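Local coordinates for probable aminotransferase (Pseudomonas aeruginosa, PDB 5YKR), which is a probable aminotransferase of class III, a family of pyridoxal-phosphate-dependent enzymes, at residues L7-R18 with L449-L457. Sequence-based numbering, arbitrary orientation.
Sequences LDLARVETLFKR and LRDCLGELL
Glu455 receives the guanidinium of Arg18 on OE1 and the hydroxyl of Tyr416, from helix 407-418, on OE2, one partner per carboxylate oxygen. This helix-helix packing sets the N-terminal helix of the class-III aminotransferase against the C-terminal one: the axes of the 9-18 part of helix 9-26 and the 449-456 part of helix 439-456 come within 10.1 Å, their directions 125° apart. The Arg18 NH2 to Glu455 OE1 bond, 3.3 Å long and bent to 144° at the hydrogen, is the hydrogen-bonded salt bridge between the two helices. It uses the syn lone pair of OE1, which lies at the edge of the guanidinium, and the two flat groups are nearly coplanar. Tyr416 probably fixes the turn of the carboxylate that Arg18 meets.

Away from the salt bridge the interface is apolar. Leu456 reaches helix 9-18 with its CD2 branch, which sits 3.6 Å from Val12 CA and meets Leu15 CD2 at 3.5 Å, tight for two methyl groups. Leu15 swings its CG opposite the backbone N (chi1 -178°), sending one methyl toward Leu456 and Cys452 SG and the other, CD1, against Glu455 OE1. The other branch of Leu456, CD1, turns to Leu7 CD1, while Leu7 CD2 lies 3.9 Å from Leu457 CD2, the two side chains crossing at about a right angle; Trp377 also packs on Leu7.

At the start of helix 9-18, Asp8 is the N-cap, its OD1 accepting from Ala10 N at 2.9 Å. Its OD2 pairs by charge alone with Arg11 NH1. The Arg11 chain, extended from CG to NE, passes over the turn around Leu456, where its CD comes within 3.3 Å of Leu456 O, buried by the contact and without a partner in the model.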
loop_
_atom_site.group_PDB
_atom_site.type_symbol
_atom_site.label_atom_id
_atom_site.label_comp_id
_atom_site.label_asym_id
_atom_site.label_seq_id
_atom_site.Cartn_x
_atom_site.Cartn_y
_atom_site.Cartn_z
ATOM N N LEU A 7 25.666 -31.280 -4.647
ATOM C CA LEU A 7 26.599 -30.530 -5.502
ATOM C C LEU A 7 27.923 -30.245 -4.759
ATOM O O LEU A 7 27.963 -30.163 -3.515
ATOM C CB LEU A 7 25.974 -29.189 -5.895
ATOM C CG LEU A 7 24.636 -29.221 -6.645
ATOM C CD1 LEU A 7 24.156 -27.825 -6.948
ATOM C CD2 LEU A 7 24.747 -30.004 -7.923
ATOM N N ASP A 8 28.992 -30.069 -5.542
ATOM C CA ASP A 8 30.279 -29.627 -5.019
ATOM C C ASP A 8 30.270 -28.083 -4.922
ATOM O O ASP A 8 30.306 -27.368 -5.955
ATOM C CB ASP A 8 31.410 -30.143 -5.923
ATOM C CG ASP A 8 32.805 -29.712 -5.465
ATOM O OD1 ASP A 8 32.952 -28.744 -4.723
ATOM O OD2 ASP A 8 33.799 -30.379 -5.846
ATOM N N LEU A 9 30.244 -27.557 -3.692
ATOM C CA LEU A 9 30.142 -26.125 -3.510
ATOM C C LEU A 9 31.307 -25.338 -4.091
ATOM O O LEU A 9 31.131 -24.181 -4.498
ATOM C CB LEU A 9 29.895 -25.744 -2.058
ATOM C CG LEU A 9 28.537 -26.153 -1.489
ATOM C CD1 LEU A 9 28.429 -25.708 -0.043
ATOM C CD2 LEU A 9 27.346 -25.610 -2.313
ATOM N N ALA A 10 32.485 -25.933 -4.191
ATOM C CA ALA A 10 33.577 -25.253 -4.852
ATOM C C ALA A 10 33.318 -25.075 -6.344
ATOM O O ALA A 10 33.691 -24.038 -6.905
ATOM C CB ALA A 10 34.881 -26.008 -4.633
ATOM N N ARG A 11 32.689 -26.078 -6.972
ATOM C CA ARG A 11 32.323 -25.974 -8.388
ATOM C C ARG A 11 31.237 -24.930 -8.539
ATOM O O ARG A 11 31.251 -24.162 -9.519
ATOM C CB ARG A 11 31.867 -27.349 -8.965
ATOM C CG ARG A 11 33.014 -28.329 -9.294
ATOM C CD ARG A 11 32.578 -29.354 -10.358
ATOM N NE ARG A 11 33.471 -30.515 -10.374
ATOM C CZ ARG A 11 33.519 -31.476 -9.430
ATOM N NH1 ARG A 11 32.702 -31.453 -8.382
ATOM N NH2 ARG A 11 34.396 -32.469 -9.519
ATOM N N VAL A 12 30.294 -24.883 -7.596
ATOM C CA VAL A 12 29.244 -23.831 -7.629
ATOM C C VAL A 12 29.878 -22.453 -7.543
ATOM O O VAL A 12 29.555 -21.554 -8.312
ATOM C CB VAL A 12 28.193 -24.015 -6.493
ATOM C CG1 VAL A 12 27.148 -22.916 -6.552
ATOM C CG2 VAL A 12 27.489 -25.368 -6.571
ATOM N N GLU A 13 30.772 -22.273 -6.574
ATOM C CA GLU A 13 31.436 -20.982 -6.429
ATOM C C GLU A 13 32.224 -20.593 -7.697
ATOM O O GLU A 13 32.184 -19.444 -8.135
ATOM C CB GLU A 13 32.379 -21.038 -5.216
ATOM C CG GLU A 13 33.363 -19.886 -5.094
ATOM C CD GLU A 13 32.714 -18.641 -4.560
ATOM O OE1 GLU A 13 31.466 -18.586 -4.485
ATOM O OE2 GLU A 13 33.445 -17.708 -4.239
ATOM N N THR A 14 32.927 -21.564 -8.304
ATOM C CA THR A 14 33.697 -21.312 -9.519
ATOM C C THR A 14 32.786 -20.859 -10.676
ATOM O O THR A 14 33.074 -19.873 -11.359
ATOM C CB THR A 14 34.503 -22.564 -9.927
ATOM O OG1 THR A 14 35.435 -22.838 -8.880
ATOM C CG2 THR A 14 35.275 -22.356 -11.229
ATOM N N LEU A 15 31.711 -21.580 -10.881
ATOM C CA LEU A 15 30.746 -21.226 -11.922
ATOM C C LEU A 15 30.127 -19.891 -11.642
ATOM O O LEU A 15 29.992 -19.098 -12.537
ATOM C CB LEU A 15 29.670 -22.318 -12.052
ATOM C CG LEU A 15 28.629 -22.063 -13.159
ATOM C CD1 LEU A 15 29.301 -21.856 -14.488
ATOM C CD2 LEU A 15 27.613 -23.171 -13.205
ATOM N N PHE A 16 29.788 -19.643 -10.379
ATOM C CA PHE A 16 29.135 -18.392 -10.010
ATOM C C PHE A 16 30.045 -17.217 -10.300
ATOM O O PHE A 16 29.623 -16.240 -10.868
ATOM C CB PHE A 16 28.698 -18.420 -8.550
ATOM C CG PHE A 16 27.865 -17.225 -8.110
ATOM C CD1 PHE A 16 26.807 -16.769 -8.866
ATOM C CD2 PHE A 16 28.103 -16.607 -6.869
ATOM C CE1 PHE A 16 26.044 -15.684 -8.432
ATOM C CE2 PHE A 16 27.337 -15.532 -6.454
ATOM C CZ PHE A 16 26.309 -15.080 -7.229
ATOM N N LYS A 17 31.307 -17.303 -9.883
ATOM C CA LYS A 17 32.258 -16.219 -10.201
ATOM C C LYS A 17 32.410 -15.962 -11.703
ATOM O O LYS A 17 32.479 -14.822 -12.125
ATOM C CB LYS A 17 33.629 -16.532 -9.622
ATOM C CG LYS A 17 33.916 -15.899 -8.292
ATOM C CD LYS A 17 35.348 -16.251 -7.849
ATOM C CE LYS A 17 36.433 -15.703 -8.792
ATOM N NZ LYS A 17 37.373 -14.727 -8.173
ATOM N N ARG A 18 32.503 -17.023 -12.491
ATOM C CA ARG A 18 32.573 -16.884 -13.950
ATOM C C ARG A 18 31.313 -16.200 -14.487
ATOM O O ARG A 18 31.399 -15.328 -15.338
ATOM C CB ARG A 18 32.743 -18.264 -14.614
ATOM C CG ARG A 18 33.032 -18.180 -16.099
ATOM C CD ARG A 18 33.238 -19.578 -16.703
ATOM N NE ARG A 18 32.085 -20.508 -16.768
ATOM C CZ ARG A 18 30.904 -20.280 -17.366
ATOM N NH1 ARG A 18 30.607 -19.119 -17.886
ATOM N NH2 ARG A 18 29.976 -21.225 -17.392
ATOM N N LEU A 449 18.681 -25.098 -17.559
ATOM C CA LEU A 449 18.785 -25.671 -16.218
ATOM C C LEU A 449 19.604 -26.965 -16.258
ATOM O O LEU A 449 20.475 -27.204 -15.379
ATOM C CB LEU A 449 17.417 -25.887 -15.586
ATOM C CG LEU A 449 17.416 -26.527 -14.190
ATOM C CD1 LEU A 449 18.129 -25.650 -13.160
ATOM C CD2 LEU A 449 15.984 -26.763 -13.762
ATOM N N ARG A 450 19.317 -27.806 -17.253
ATOM C CA ARG A 450 20.051 -29.049 -17.415
ATOM C C ARG A 450 21.516 -28.808 -17.686
ATOM O O ARG A 450 22.376 -29.498 -17.094
ATOM C CB ARG A 450 19.431 -29.857 -18.536
ATOM C CG ARG A 450 20.188 -31.154 -18.870
ATOM C CD ARG A 450 20.247 -32.132 -17.702
ATOM N NE ARG A 450 21.035 -33.316 -18.062
ATOM C CZ ARG A 450 22.367 -33.366 -18.139
ATOM N NH1 ARG A 450 23.144 -32.311 -17.899
ATOM N NH2 ARG A 450 22.946 -34.504 -18.486
ATOM N N ASP A 451 21.822 -27.820 -18.535
ATOM C CA ASP A 451 23.194 -27.441 -18.802
ATOM C C ASP A 451 23.914 -26.976 -17.528
ATOM O O ASP A 451 25.062 -27.359 -17.290
ATOM C CB ASP A 451 23.317 -26.356 -19.863
ATOM C CG ASP A 451 22.951 -26.817 -21.262
ATOM O OD1 ASP A 451 22.763 -28.041 -21.508
ATOM O OD2 ASP A 451 22.844 -25.917 -22.122
ATOM N N CYS A 452 23.254 -26.113 -16.764
ATOM C CA CYS A 452 23.866 -25.564 -15.558
ATOM C C CYS A 452 24.202 -26.678 -14.559
ATOM O O CYS A 452 25.329 -26.749 -14.041
ATOM C CB CYS A 452 22.931 -24.540 -14.909
ATOM S SG CYS A 452 23.641 -23.712 -13.490
ATOM N N LEU A 453 23.218 -27.520 -14.284
ATOM C CA LEU A 453 23.403 -28.605 -13.340
ATOM C C LEU A 453 24.438 -29.601 -13.830
ATOM O O LEU A 453 25.233 -30.098 -13.011
ATOM C CB LEU A 453 22.095 -29.296 -13.000
ATOM C CG LEU A 453 21.100 -28.433 -12.243
ATOM C CD1 LEU A 453 19.723 -29.073 -12.195
ATOM C CD2 LEU A 453 21.604 -28.186 -10.848
ATOM N N GLY A 454 24.488 -29.846 -15.136
ATOM C CA GLY A 454 25.489 -30.740 -15.668
ATOM C C GLY A 454 26.899 -30.186 -15.498
ATOM O O GLY A 454 27.828 -30.940 -15.163
ATOM N N GLU A 455 27.061 -28.862 -15.683
ATOM C CA GLU A 455 28.371 -28.232 -15.488
ATOM C C GLU A 455 28.818 -28.366 -14.045
ATOM O O GLU A 455 29.986 -28.613 -13.777
ATOM C CB GLU A 455 28.402 -26.761 -15.914
ATOM C CG GLU A 455 28.487 -26.527 -17.406
ATOM C CD GLU A 455 28.783 -25.073 -17.756
ATOM O OE1 GLU A 455 29.710 -24.486 -17.133
ATOM O OE2 GLU A 455 28.066 -24.499 -18.637
ATOM N N LEU A 456 27.891 -28.221 -13.118
ATOM C CA LEU A 456 28.142 -28.379 -11.698
ATOM C C LEU A 456 28.546 -29.791 -11.283
ATOM O O LEU A 456 29.356 -29.930 -10.388
ATOM C CB LEU A 456 26.961 -27.832 -10.862
ATOM C CG LEU A 456 26.716 -26.293 -11.007
ATOM C CD1 LEU A 456 25.427 -25.876 -10.322
ATOM C CD2 LEU A 456 27.892 -25.430 -10.586
ATOM N N LEU A 457 28.049 -30.821 -11.975
ATOM C CA LEU A 457 28.317 -32.247 -11.665
ATOM C C LEU A 457 29.422 -32.875 -12.543
ATOM O O LEU A 457 29.961 -32.194 -13.432
ATOM C CB LEU A 457 27.006 -33.043 -11.812
ATOM C CG LEU A 457 25.998 -32.698 -10.730
ATOM C CD1 LEU A 457 24.602 -33.184 -11.009
ATOM C CD2 LEU A 457 26.466 -33.212 -9.383
#